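Local coordinates for protein alanine racemase (Actinobacillus succinogenes, PDB 3C3K) that is of unknown function but has the two-lobed alpha/beta architecture of the periplasmic binding protein-like family, at residues 24-27 with 28-32; 189-192 with 193-197; 245-248 with 249-253. All coordinates share one frame; numbering follows the deposited sequence.

Each of the three contacts is local, so none closes a long loop, and they follow one another without nesting or crossing. Interaction 1 comes first, in helix 21-35 between strands 9-15 and 39-45 of the six-stranded parallel sheet. Interaction 2 turns strand 187-190 of the four-stranded parallel sheet into helix 193-205. Interaction 3 lies in helix 239-254, back with the six-stranded sheet. Interactions 1 and 3 touch where Ile30 O packs on Val247 CG2 at 3.4 Å, which joins their two helices. Interaction 2 stands apart, its centre 21 Å from that of interaction 1 and 30 Å from that of interaction 3.

Interaction 1. Residues 24-27 with 28-32; sequences AAVV and KGIEK
Val26 and Ile30 sit one turn apart on helix 21-35, as do Val27 and Glu31. This helix is the crossover of a beta-alpha-beta unit that runs from strand 9-15 to strand 39-45. Backbone bonds of the i to i+4 kind form the first group of contacts. Lys28 N donates to Ala24 O at 3.0 Å. Ile30 N donates to Val26 O, and Glu31 N to Val27 O, each at 2.9 Å. The bond from Gly29 N to Ala25 O is weak at 3.4 Å.

Apolar packing is the second group. Val26 holds CG1 trans to its own N (chi1 178°), and that methyl meets Ile30 CD1 at 3.9 Å. The two side chains lie at a slant to each other. Ile30 CG1 also passes close to Val26 O, so its chain runs back along the preceding turn. Both residues are buried. Beyond this pair, Ile30 reaches Ile41 and Val27 reaches Leu43, both on strand 39-45.

The third group mixes apolar and polar atoms. Glu31 leans back over Val27: its chi1 of -68° sets CG beside its own backbone N, and CG lies 3.3 Å from Val27 O. The rest of the Glu31 chain is extended. The strongest partner of its carboxylate is in the second subunit, where Asn45 ND2 hydrogen-bonds to OE2 and Arg52 adds a long, weak ion pair. Val27 also packs on Ile18 of the second subunit, so this face of the helix takes part in the subunit interface. At the carboxylate end of Glu31, OE2 lies 4.0 Å from the methyl CG1 of Val27.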
loop_
_atom_site.group_PDB
_atom_site.type_symbol
_atom_site.label_atom_id
_atom_site.label_comp_id
_atom_site.label_asym_id
_atom_site.label_seq_id
_atom_site.Cartn_x
_atom_site.Cartn_y
_atom_site.Cartn_z
ATOM N N ALA B 24 -1.662 0.478 -5.849
ATOM C CA ALA B 24 -0.680 1.527 -5.783
ATOM C C ALA B 24 0.189 1.504 -7.010
ATOM O O ALA B 24 0.604 2.549 -7.497
ATOM C CB ALA B 24 0.192 1.406 -4.467
ATOM N N ALA B 25 0.520 0.320 -7.491
ATOM C CA ALA B 25 1.320 0.155 -8.688
ATOM C C ALA B 25 0.551 0.592 -9.910
ATOM O O ALA B 25 1.113 1.222 -10.780
ATOM C CB ALA B 25 1.799 -1.322 -8.887
ATOM N N VAL B 26 -0.739 0.262 -10.000
ATOM C CA VAL B 26 -1.512 0.763 -11.157
ATOM C C VAL B 26 -1.647 2.308 -11.089
ATOM O O VAL B 26 -1.414 3.030 -12.075
ATOM C CB VAL B 26 -2.901 0.120 -11.239
ATOM C CG1 VAL B 26 -3.649 0.744 -12.437
ATOM C CG2 VAL B 26 -2.768 -1.425 -11.431
ATOM N N VAL B 27 -1.965 2.840 -9.904
ATOM C CA VAL B 27 -1.967 4.289 -9.755
ATOM C C VAL B 27 -0.685 4.981 -10.177
ATOM O O VAL B 27 -0.722 6.040 -10.815
ATOM C CB VAL B 27 -2.381 4.692 -8.389
ATOM C CG1 VAL B 27 -2.271 6.182 -8.218
ATOM C CG2 VAL B 27 -3.814 4.241 -8.181
ATOM N N LYS B 28 0.452 4.412 -9.811
ATOM C CA LYS B 28 1.689 4.960 -10.222
ATOM C C LYS B 28 1.791 5.160 -11.751
ATOM O O LYS B 28 2.285 6.192 -12.224
ATOM C CB LYS B 28 2.863 4.085 -9.725
ATOM C CG LYS B 28 4.216 4.802 -9.905
ATOM C CD LYS B 28 5.424 3.956 -9.393
ATOM C CE LYS B 28 6.809 4.602 -9.771
ATOM N NZ LYS B 28 6.714 6.090 -9.616
ATOM N N GLY B 29 1.373 4.157 -12.523
ATOM C CA GLY B 29 1.441 4.229 -13.974
ATOM C C GLY B 29 0.405 5.220 -14.486
ATOM O O GLY B 29 0.659 5.986 -15.417
ATOM N N ILE B 30 -0.766 5.232 -13.859
ATOM C CA ILE B 30 -1.756 6.221 -14.223
ATOM C C ILE B 30 -1.115 7.623 -14.138
ATOM O O ILE B 30 -1.170 8.387 -15.132
ATOM C CB ILE B 30 -3.049 6.097 -13.372
ATOM C CG1 ILE B 30 -3.829 4.883 -13.857
ATOM C CG2 ILE B 30 -3.897 7.311 -13.478
ATOM C CD1 ILE B 30 -4.965 4.415 -12.905
ATOM N N GLU B 31 -0.501 7.948 -12.982
ATOM C CA GLU B 31 0.046 9.274 -12.719
ATOM C C GLU B 31 1.137 9.612 -13.716
ATOM O O GLU B 31 1.234 10.733 -14.174
ATOM C CB GLU B 31 0.688 9.323 -11.343
ATOM C CG GLU B 31 -0.248 9.213 -10.184
ATOM C CD GLU B 31 0.489 8.978 -8.844
ATOM O OE1 GLU B 31 1.603 8.359 -8.810
ATOM O OE2 GLU B 31 -0.065 9.448 -7.838
ATOM N N LYS B 32 1.949 8.635 -14.069
ATOM C CA LYS B 32 3.063 8.919 -14.973
ATOM C C LYS B 32 2.532 9.385 -16.295
ATOM O O LYS B 32 2.976 10.381 -16.774
ATOM C CB LYS B 32 3.926 7.702 -15.195
ATOM C CG LYS B 32 5.035 7.576 -14.144
ATOM C CD LYS B 32 5.663 6.219 -14.312
ATOM C CE LYS B 32 6.171 6.123 -15.769
ATOM N NZ LYS B 32 7.124 4.984 -15.929
#

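Interaction 2. Residues 189-192 with 193-197; sequences FAIS and DVLAA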
loop_
_atom_site.group_PDB
_atom_site.type_symbol
_atom_site.label_atom_id
_atom_site.label_comp_id
_atom_site.label_asym_id
_atom_site.label_seq_id
_atom_site.Cartn_x
_atom_site.Cartn_y
_atom_site.Cartn_z
ATOM N N PHE B 189 -2.291 -21.966 -3.569
ATOM C CA PHE B 189 -2.285 -20.935 -4.564
ATOM C C PHE B 189 -3.181 -19.794 -4.035
ATOM O O PHE B 189 -4.371 -20.012 -3.843
ATOM C CB PHE B 189 -2.892 -21.507 -5.854
ATOM C CG PHE B 189 -3.073 -20.498 -6.976
ATOM C CD1 PHE B 189 -2.227 -19.372 -7.077
ATOM C CD2 PHE B 189 -4.032 -20.727 -7.987
ATOM C CE1 PHE B 189 -2.401 -18.477 -8.093
ATOM C CE2 PHE B 189 -4.205 -19.825 -9.035
ATOM C CZ PHE B 189 -3.379 -18.706 -9.098
ATOM N N ALA B 190 -2.578 -18.623 -3.750
ATOM C CA ALA B 190 -3.353 -17.443 -3.347
ATOM C C ALA B 190 -3.464 -16.411 -4.439
ATOM O O ALA B 190 -2.518 -16.185 -5.224
ATOM C CB ALA B 190 -2.813 -16.839 -2.065
ATOM N N ILE B 191 -4.624 -15.776 -4.441
ATOM C CA ILE B 191 -5.107 -14.761 -5.390
ATOM C C ILE B 191 -4.428 -13.369 -5.217
ATOM O O ILE B 191 -4.675 -12.437 -6.001
ATOM C CB ILE B 191 -6.636 -14.727 -5.184
ATOM C CG1 ILE B 191 -7.362 -15.510 -6.258
ATOM C CG2 ILE B 191 -7.237 -13.433 -4.668
ATOM C CD1 ILE B 191 -6.660 -16.699 -6.616
ATOM N N SER B 192 -3.549 -13.270 -4.227
ATOM C CA SER B 192 -2.713 -12.073 -4.064
ATOM C C SER B 192 -1.439 -12.469 -3.311
ATOM O O SER B 192 -1.506 -13.269 -2.387
ATOM C CB SER B 192 -3.437 -11.024 -3.243
ATOM O OG SER B 192 -2.503 -10.029 -2.790
ATOM N N ASP B 193 -0.297 -11.855 -3.653
ATOM C CA ASP B 193 0.911 -12.025 -2.870
ATOM C C ASP B 193 0.719 -11.677 -1.382
ATOM O O ASP B 193 1.385 -12.216 -0.575
ATOM C CB ASP B 193 2.030 -11.127 -3.426
ATOM C CG ASP B 193 2.449 -11.522 -4.814
ATOM O OD1 ASP B 193 2.243 -12.700 -5.183
ATOM O OD2 ASP B 193 3.069 -10.707 -5.506
ATOM N N VAL B 194 -0.168 -10.757 -1.041
ATOM C CA VAL B 194 -0.392 -10.356 0.377
ATOM C C VAL B 194 -0.931 -11.586 1.172
ATOM O O VAL B 194 -0.499 -11.881 2.285
ATOM C CB VAL B 194 -1.375 -9.184 0.460
ATOM C CG1 VAL B 194 -1.697 -8.830 1.905
ATOM C CG2 VAL B 194 -0.806 -7.935 -0.233
ATOM N N LEU B 195 -1.877 -12.285 0.577
ATOM C CA LEU B 195 -2.472 -13.461 1.232
ATOM C C LEU B 195 -1.453 -14.586 1.284
ATOM O O LEU B 195 -1.430 -15.341 2.245
ATOM C CB LEU B 195 -3.711 -13.882 0.441
ATOM C CG LEU B 195 -4.798 -12.809 0.514
ATOM C CD1 LEU B 195 -5.953 -13.300 -0.407
ATOM C CD2 LEU B 195 -5.282 -12.548 1.977
ATOM N N ALA B 196 -0.594 -14.682 0.271
ATOM C CA ALA B 196 0.397 -15.789 0.185
ATOM C C ALA B 196 1.486 -15.594 1.241
ATOM O O ALA B 196 1.999 -16.559 1.819
ATOM C CB ALA B 196 1.008 -15.908 -1.229
ATOM N N ALA B 197 1.822 -14.332 1.528
ATOM C CA ALA B 197 2.823 -14.046 2.561
ATOM C C ALA B 197 2.325 -14.561 3.913
ATOM O O ALA B 197 3.112 -15.042 4.725
ATOM C CB ALA B 197 3.117 -12.563 2.620
#
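Ser192 meets the start of helix 193-205 with its whole side chain. The first atom, CB, touches the helix only loosely, with Leu195 CG its side-chain neighbour at 4.4 Å. From CB the chain goes to OG, which is held trans to the backbone N of Ser192 (chi1 165°). This turns the hydroxyl oxygen toward the first helical turn. OG accepts a hydrogen bond from Val194 N at 3.0 Å, with an N-H...O angle of 151°. The N-H of Asp193 is just as near to OG, but its angle is too poor for a bond. OG also touches the Val194 side chain, with CB at 3.5 Å. A glycerol molecule, probably from the crystallisation liquor, lies about 5 Å from the serine side chain.

Ser192 is thus the N-cap of the helix. It stands at the join of strand and helix in the beta-alpha-beta unit formed by strand 187-190, helix 193-205 and strand 215-217. Its carbonyl serves the same turn. Ser192 O takes a bond from Ala196 N at 3.1 Å, with the donor in the carbonyl plane. It takes a second, weak one from Leu195 N, where the N-H...O angle is only 121°.

Just before the cap, Ala190 CB points from the end of the strand toward the helix. It lies 4.0 Å from Leu195 CB and equally far from Ala196 CB. The methyl thus rests against both side chains. Ile191 makes a looser contact, from CG2 to Leu195 CD1. Asp193 directs its carboxylate elsewhere: OD1 hydrogen-bonds with Thr234 OG1, and OD2 accepts from Val222 N.

Interaction 3. Residues 245-248 with 249-253; sequences KAVS and LLLEQ
Val247 and Leu251 form the tight part of this helical contact. They lie side by side and point the same way. Val247 CG1 meets Leu251 CD1 at 3.8 Å, and Leu251 CG sits 3.3 Å from Val247 O. Leu251 N also donates to that oxygen at 2.7 Å, so the carbonyl is gripped by its bond and covered by the leucine. Leu249 packs in a similar way, with CG 3.4 Å from Lys245 O.

Lys245, Ser248 and Glu252 are partly exposed. Lys245 CD comes no nearer to Leu249 CG than 4.4 Å. Glu252 still starts close, with CG 3.1 Å from Ser248 O. Its chain bends at chi2 (-116°), and only the charged end is remote, with OE1 6.2 Å from Lys245 NZ. Any attraction between these opposite charges is therefore probably modest. The backbone bond from Glu252 N to Ser248 O is 3.2 Å long.

Helix 239-254 packs against strands 89-92 and 264-266 of the six-stranded sheet and against helix 21-35. Leu249 and Leu250 pack on Val90, and Ala246 on Cys92, both of strand 89-92. Lys245 and Leu249 touch His265 of strand 264-266, while Val247 reaches Thr33 of helix 21-35.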
loop_
_atom_site.group_PDB
_atom_site.type_symbol
_atom_site.label_atom_id
_atom_site.label_comp_id
_atom_site.label_asym_id
_atom_site.label_seq_id
_atom_site.Cartn_x
_atom_site.Cartn_y
_atom_site.Cartn_z
ATOM N N LYS B 245 -1.460 2.453 -19.711
ATOM C CA LYS B 245 -2.278 2.123 -20.885
ATOM C C LYS B 245 -3.690 2.584 -20.643
ATOM O O LYS B 245 -4.340 3.096 -21.566
ATOM C CB LYS B 245 -2.158 0.601 -21.247
ATOM C CG LYS B 245 -2.966 0.137 -22.541
ATOM C CD LYS B 245 -2.576 0.989 -23.759
ATOM C CE LYS B 245 -2.308 0.185 -24.996
ATOM N NZ LYS B 245 -1.619 1.030 -26.055
ATOM N N ALA B 246 -4.184 2.448 -19.398
ATOM C CA ALA B 246 -5.530 2.905 -19.080
ATOM C C ALA B 246 -5.639 4.393 -19.403
ATOM O O ALA B 246 -6.519 4.806 -20.128
ATOM C CB ALA B 246 -5.952 2.542 -17.619
ATOM N N VAL B 247 -4.670 5.186 -18.985
ATOM C CA VAL B 247 -4.641 6.609 -19.346
ATOM C C VAL B 247 -4.606 6.872 -20.813
ATOM O O VAL B 247 -5.363 7.754 -21.289
ATOM C CB VAL B 247 -3.494 7.366 -18.635
ATOM C CG1 VAL B 247 -3.411 8.841 -19.123
ATOM C CG2 VAL B 247 -3.720 7.272 -17.158
ATOM N N SER B 248 -3.749 6.135 -21.526
ATOM C CA SER B 248 -3.694 6.191 -22.967
ATOM C C SER B 248 -5.029 5.969 -23.654
ATOM O O SER B 248 -5.335 6.674 -24.631
ATOM C CB SER B 248 -2.682 5.204 -23.535
ATOM O OG SER B 248 -1.432 5.869 -23.466
ATOM N N LEU B 249 -5.795 5.012 -23.128
ATOM C CA LEU B 249 -7.121 4.736 -23.651
ATOM C C LEU B 249 -8.091 5.858 -23.303
ATOM O O LEU B 249 -9.017 6.195 -24.123
ATOM C CB LEU B 249 -7.630 3.361 -23.176
ATOM C CG LEU B 249 -6.858 2.079 -23.566
ATOM C CD1 LEU B 249 -7.525 0.796 -22.958
ATOM C CD2 LEU B 249 -6.816 1.989 -25.056
ATOM N N LEU B 250 -7.919 6.434 -22.119
ATOM C CA LEU B 250 -8.770 7.533 -21.670
ATOM C C LEU B 250 -8.494 8.753 -22.521
ATOM O O LEU B 250 -9.393 9.523 -22.811
ATOM C CB LEU B 250 -8.530 7.906 -20.185
ATOM C CG LEU B 250 -9.682 8.682 -19.546
ATOM C CD1 LEU B 250 -10.802 7.699 -19.272
ATOM C CD2 LEU B 250 -9.243 9.329 -18.226
ATOM N N LEU B 251 -7.234 8.961 -22.877
ATOM C CA LEU B 251 -6.871 10.084 -23.762
ATOM C C LEU B 251 -7.403 9.961 -25.200
ATOM O O LEU B 251 -7.745 10.963 -25.828
ATOM C CB LEU B 251 -5.350 10.354 -23.735
ATOM C CG LEU B 251 -4.712 10.829 -22.414
ATOM C CD1 LEU B 251 -3.145 10.714 -22.474
ATOM C CD2 LEU B 251 -5.182 12.235 -21.921
ATOM N N GLU B 252 -7.497 8.766 -25.755
ATOM C CA GLU B 252 -8.120 8.656 -27.062
ATOM C C GLU B 252 -9.557 9.120 -27.021
ATOM O O GLU B 252 -10.025 9.727 -27.999
ATOM C CB GLU B 252 -8.199 7.225 -27.532
ATOM C CG GLU B 252 -7.061 6.438 -27.144
ATOM C CD GLU B 252 -6.292 5.969 -28.313
ATOM O OE1 GLU B 252 -6.065 4.734 -28.332
ATOM O OE2 GLU B 252 -5.950 6.823 -29.184
ATOM N N GLN B 253 -10.271 8.779 -25.941
ATOM C CA GLN B 253 -11.609 9.232 -25.757
ATOM C C GLN B 253 -11.639 10.740 -25.636
ATOM O O GLN B 253 -12.454 11.383 -26.296
ATOM C CB GLN B 253 -12.281 8.546 -24.572
ATOM C CG GLN B 253 -12.515 7.102 -24.843
ATOM C CD GLN B 253 -13.015 6.319 -23.645
ATOM O OE1 GLN B 253 -14.140 6.485 -23.206
ATOM N NE2 GLN B 253 -12.172 5.430 -23.126
#